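PDB 5CML: OsmC family protein from Rhodothermus marinus, which probably hydrolyses carboxyl esters as a serine esterase, the piece in this crystal being the alpha/beta-hydrolase esterase domain of a longer protein that also carries an OsmC domain. Local coordinates for residues 2-7 and 20-25; 31-36 and 60-65. All coordinates share one frame; numbering follows the deposited sequence.

Interaction 1: 2-7 and 20-25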
# COMPACT_ATOMS: atom_id res chain seq x y z
N GLN A 2 -14.34 8.51 -12.38
CA GLN A 2 -15.45 7.58 -12.22
C GLN A 2 -15.00 6.48 -11.27
O GLN A 2 -13.92 5.97 -11.43
CB GLN A 2 -15.87 6.97 -13.56
CG GLN A 2 -16.86 5.87 -13.38
CD GLN A 2 -17.45 5.36 -14.68
OE1 GLN A 2 -16.86 5.52 -15.75
NE2 GLN A 2 -18.62 4.72 -14.59
N ILE A 3 -15.82 6.10 -10.30
CA ILE A 3 -15.48 5.02 -9.36
C ILE A 3 -16.33 3.79 -9.64
O ILE A 3 -17.56 3.90 -9.78
CB ILE A 3 -15.68 5.46 -7.92
CG1 ILE A 3 -14.81 6.69 -7.61
CG2 ILE A 3 -15.36 4.31 -6.95
CD1 ILE A 3 -15.06 7.28 -6.24
N LYS A 4 -15.67 2.64 -9.70
CA LYS A 4 -16.33 1.35 -9.95
C LYS A 4 -15.97 0.31 -8.90
O LYS A 4 -14.85 0.25 -8.45
CB LYS A 4 -15.96 0.79 -11.32
CG LYS A 4 -16.33 1.67 -12.49
CD LYS A 4 -16.11 0.94 -13.81
CE LYS A 4 -16.61 1.76 -14.98
NZ LYS A 4 -16.37 1.03 -16.24
N THR A 5 -16.93 -0.55 -8.57
CA THR A 5 -16.66 -1.73 -7.76
C THR A 5 -16.23 -2.85 -8.68
O THR A 5 -16.81 -3.04 -9.74
CB THR A 5 -17.88 -2.14 -6.94
OG1 THR A 5 -18.19 -1.09 -6.01
CG2 THR A 5 -17.61 -3.42 -6.17
N VAL A 6 -15.16 -3.56 -8.29
CA VAL A 6 -14.67 -4.69 -9.04
C VAL A 6 -14.54 -5.88 -8.14
O VAL A 6 -14.43 -5.76 -6.92
CB VAL A 6 -13.30 -4.42 -9.71
CG1 VAL A 6 -13.38 -3.19 -10.61
CG2 VAL A 6 -12.18 -4.30 -8.69
N THR A 7 -14.57 -7.05 -8.76
CA THR A 7 -14.39 -8.30 -8.05
C THR A 7 -13.40 -9.17 -8.83
O THR A 7 -13.34 -9.12 -10.05
CB THR A 7 -15.73 -9.03 -7.86
OG1 THR A 7 -16.65 -8.17 -7.18
CG2 THR A 7 -15.53 -10.22 -7.01
N LEU A 20 -12.14 0.59 -8.16
CA LEU A 20 -11.32 1.08 -9.25
C LEU A 20 -11.73 2.51 -9.59
O LEU A 20 -12.87 2.77 -9.96
CB LEU A 20 -11.47 0.17 -10.48
CG LEU A 20 -10.69 0.60 -11.72
CD1 LEU A 20 -9.20 0.60 -11.46
CD2 LEU A 20 -11.05 -0.29 -12.89
N ASP A 21 -10.79 3.43 -9.42
CA ASP A 21 -11.02 4.85 -9.66
C ASP A 21 -10.38 5.21 -10.99
O ASP A 21 -9.18 4.99 -11.18
CB ASP A 21 -10.41 5.69 -8.53
CG ASP A 21 -11.02 5.42 -7.16
OD1 ASP A 21 -12.11 4.84 -7.07
OD2 ASP A 21 -10.41 5.81 -6.15
N LEU A 22 -11.19 5.69 -11.93
CA LEU A 22 -10.75 5.93 -13.30
C LEU A 22 -10.67 7.42 -13.59
O LEU A 22 -11.49 8.19 -13.10
CB LEU A 22 -11.72 5.27 -14.27
CG LEU A 22 -11.79 3.73 -14.17
CD1 LEU A 22 -13.01 3.22 -14.85
CD2 LEU A 22 -10.54 3.08 -14.77
N PRO A 23 -9.68 7.85 -14.40
CA PRO A 23 -9.56 9.27 -14.72
C PRO A 23 -10.47 9.65 -15.89
O PRO A 23 -11.08 8.76 -16.51
CB PRO A 23 -8.10 9.40 -15.11
CG PRO A 23 -7.80 8.15 -15.77
CD PRO A 23 -8.58 7.08 -15.00
N VAL A 24 -10.52 10.94 -16.22
CA VAL A 24 -11.19 11.41 -17.43
C VAL A 24 -10.49 10.90 -18.69
O VAL A 24 -11.16 10.56 -19.68
CB VAL A 24 -11.25 12.97 -17.43
CG1 VAL A 24 -11.76 13.53 -18.73
CG2 VAL A 24 -12.14 13.41 -16.32
N ASP A 25 -9.16 10.87 -18.67
CA ASP A 25 -8.38 10.30 -19.76
C ASP A 25 -8.93 8.92 -20.15
O ASP A 25 -9.01 8.04 -19.30
CB ASP A 25 -6.90 10.16 -19.36
CG ASP A 25 -6.32 11.39 -18.62
OD1 ASP A 25 -5.17 11.79 -18.97
OD2 ASP A 25 -6.96 11.93 -17.67

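Interaction 2: 31-36 and 60-65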
# COMPACT_ATOMS: atom_id res chain seq x y z
N TYR A 31 -1.91 2.56 -14.47
CA TYR A 31 -2.73 1.97 -13.42
C TYR A 31 -1.86 1.78 -12.18
O TYR A 31 -0.71 1.33 -12.28
CB TYR A 31 -3.33 0.62 -13.86
CG TYR A 31 -4.40 0.76 -14.92
CD1 TYR A 31 -4.06 0.98 -16.25
CD2 TYR A 31 -5.74 0.70 -14.59
CE1 TYR A 31 -5.03 1.13 -17.23
CE2 TYR A 31 -6.72 0.87 -15.56
CZ TYR A 31 -6.35 1.06 -16.87
OH TYR A 31 -7.33 1.21 -17.86
N ALA A 32 -2.42 2.12 -11.02
CA ALA A 32 -1.74 1.97 -9.74
C ALA A 32 -2.52 1.01 -8.89
O ALA A 32 -3.74 1.07 -8.86
CB ALA A 32 -1.60 3.31 -9.03
N LEU A 33 -1.81 0.14 -8.17
CA LEU A 33 -2.40 -0.69 -7.13
C LEU A 33 -2.10 0.00 -5.82
O LEU A 33 -0.94 0.32 -5.56
CB LEU A 33 -1.84 -2.12 -7.13
CG LEU A 33 -2.26 -3.00 -5.96
CD1 LEU A 33 -3.77 -3.20 -6.01
CD2 LEU A 33 -1.53 -4.37 -5.95
N PHE A 34 -3.13 0.24 -5.03
CA PHE A 34 -3.00 0.99 -3.78
C PHE A 34 -3.51 0.12 -2.65
O PHE A 34 -4.72 0.04 -2.41
CB PHE A 34 -3.78 2.31 -3.89
CG PHE A 34 -3.62 3.25 -2.72
CD1 PHE A 34 -2.72 3.03 -1.70
CD2 PHE A 34 -4.40 4.40 -2.68
CE1 PHE A 34 -2.60 3.93 -0.64
CE2 PHE A 34 -4.29 5.31 -1.63
CZ PHE A 34 -3.38 5.07 -0.61
N ALA A 35 -2.58 -0.54 -1.95
CA ALA A 35 -2.91 -1.39 -0.82
C ALA A 35 -2.82 -0.57 0.45
O ALA A 35 -1.77 -0.03 0.75
CB ALA A 35 -1.98 -2.55 -0.75
N HIS A 36 -3.91 -0.46 1.19
CA HIS A 36 -3.95 0.51 2.28
C HIS A 36 -4.71 0.01 3.49
O HIS A 36 -5.48 -0.97 3.41
CB HIS A 36 -4.61 1.80 1.78
CG HIS A 36 -6.06 1.64 1.53
ND1 HIS A 36 -7.01 1.83 2.51
CD2 HIS A 36 -6.74 1.23 0.43
CE1 HIS A 36 -8.21 1.58 2.02
NE2 HIS A 36 -8.07 1.21 0.76
N ALA A 60 -5.24 5.73 -13.17
CA ALA A 60 -6.30 4.88 -12.66
C ALA A 60 -5.76 4.22 -11.41
O ALA A 60 -4.59 3.85 -11.38
CB ALA A 60 -6.75 3.83 -13.70
N VAL A 61 -6.61 4.05 -10.41
CA VAL A 61 -6.18 3.54 -9.10
C VAL A 61 -7.08 2.40 -8.63
O VAL A 61 -8.30 2.59 -8.50
CB VAL A 61 -6.19 4.66 -8.02
CG1 VAL A 61 -5.66 4.12 -6.71
CG2 VAL A 61 -5.35 5.88 -8.42
N LEU A 62 -6.48 1.24 -8.39
CA LEU A 62 -7.20 0.12 -7.78
C LEU A 62 -6.90 0.15 -6.28
O LEU A 62 -5.79 -0.15 -5.84
CB LEU A 62 -6.79 -1.22 -8.38
CG LEU A 62 -7.57 -2.45 -7.88
CD1 LEU A 62 -9.03 -2.40 -8.34
CD2 LEU A 62 -6.93 -3.72 -8.36
N ARG A 63 -7.92 0.49 -5.51
CA ARG A 63 -7.80 0.52 -4.06
C ARG A 63 -8.10 -0.85 -3.50
O ARG A 63 -9.18 -1.40 -3.72
CB ARG A 63 -8.77 1.54 -3.47
CG ARG A 63 -8.40 2.95 -3.79
CD ARG A 63 -9.33 3.90 -3.13
NE ARG A 63 -10.53 4.17 -3.93
CZ ARG A 63 -11.77 4.06 -3.47
NH1 ARG A 63 -12.02 3.62 -2.23
NH2 ARG A 63 -12.78 4.38 -4.28
N PHE A 64 -7.11 -1.39 -2.81
CA PHE A 64 -7.25 -2.70 -2.21
C PHE A 64 -7.18 -2.56 -0.71
O PHE A 64 -6.18 -2.08 -0.17
CB PHE A 64 -6.16 -3.64 -2.72
CG PHE A 64 -6.22 -5.00 -2.13
CD1 PHE A 64 -7.05 -5.96 -2.68
CD2 PHE A 64 -5.48 -5.32 -1.00
CE1 PHE A 64 -7.12 -7.22 -2.14
CE2 PHE A 64 -5.54 -6.59 -0.46
CZ PHE A 64 -6.37 -7.53 -1.02
N ASP A 65 -8.26 -2.94 -0.05
CA ASP A 65 -8.37 -2.84 1.40
C ASP A 65 -7.60 -3.96 2.08
O ASP A 65 -8.06 -5.11 2.15
CB ASP A 65 -9.84 -2.88 1.81
CG ASP A 65 -10.02 -2.98 3.30
OD1 ASP A 65 -9.13 -2.54 4.06
OD2 ASP A 65 -11.08 -3.50 3.72
O HOH W 1 -10.81 1.49 -0.54

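Interaction 1: 2-7 and 20-25
Residues 2-7 and 20-25 pair as the antiparallel arms of a beta hairpin at the edge of the main sheet, Ile3 facing Asp21 across the ladder. The amide N of Leu20 reaches O of Lys4 at 2.7 Å, almost straight at 174°, and Lys4 N answers to Leu20 O; Gln2 and Leu22 exchange a second such couple, with Leu22 N 2.8 Å from Gln2 O. Between these couples lies the non-hydrogen-bonded pair Ile3-Asp21, whose side chains run alongside each other. CG of Asp21 stands beside its own backbone N (chi1 -62°), with OD1 turned to both branches of Ile3, 3.3 Å from CG1 and from CG2. The same carboxylate is held through OD2 by a salt bridge to Arg63 and a hydrogen bond to Ser51. On the sheet face of Gln2, Lys4, Leu20 and Leu22, the extended methylene chain of Lys4 passes over Leu22, CE lying 3.9 Å from CD1. CG1 of Val6 meets CB of Leu20 at 3.9 Å, an apolar touch between two buried side chains. Strand 2-9 is the outermost strand here; strand 15-22 separates it from strand 59-65, although Val6 and Ile3 still reach Leu62 and Arg63 there.

Interaction 2: 31-36 and 60-65
The carbonyl oxygen of Phe64 is gripped from one strand by two neighbouring groups: His36 N donates to it at 3.1 Å, and CA of Ala35 makes a CA-H...O contact at 3.4 Å. Four further backbone bonds complete the parallel ladder between 31-36 and 60-65; the straightest runs from Phe64 N to Phe34 O, 2.8 Å and 178°. CG of His36 sits between its own backbone N and carbonyl carbon (chi1 70°), which folds the imidazole back over the neighbouring strand and brings CD2 to 3.4 Å from Phe64 O. A water bridges the two strands, bonded to NE2 of His36 and accepting from NH1 of Arg63, while ND1 of His36 pairs with Phe38 N. With an alanine at His36, this water is likely to lose one of its anchors and the amide of Phe38 its imidazole acceptor. Val61 CG1 lies near the plane of the Phe34 ring, at its edge, and 3.8 Å from Phe34 CB. On the face of Tyr31, Leu33, Leu62 and Phe64, CD1 of Leu33 crosses to CD2 of Leu62 at 4.0 Å, and Ala60 CB packs 3.4 Å from CD2 of Tyr31. Helix 45-56 joins the strands in a beta-alpha-beta crossover, in the core of an alpha/beta-hydrolase sheet; Ala35 touches the probable nucleophile elbow, and His36 lies near the likely Ser-His-Asp triad.

From the N terminus, the chain lays down strand 2-9, turns, and returns as strand 15-22, so interaction 1 closes a short hairpin loop. It then goes on to strand 30-36, crosses through helix 45-56 and comes back as strand 59-65, where interaction 2 closes a longer loop. The two loops follow in series, neither nested nor crossed. In space, however, strand 59-65 inserts between strands 15-22 and 30-36, so the hairpin is attached to the later strand of the crossover. Asp21 supplies the polar ties: its OD2 makes a salt bridge with NE of Arg63 at 2.8 Å, and its backbone N probably bonds to Val61 O. The antiparallel margin is thus tied to the parallel core.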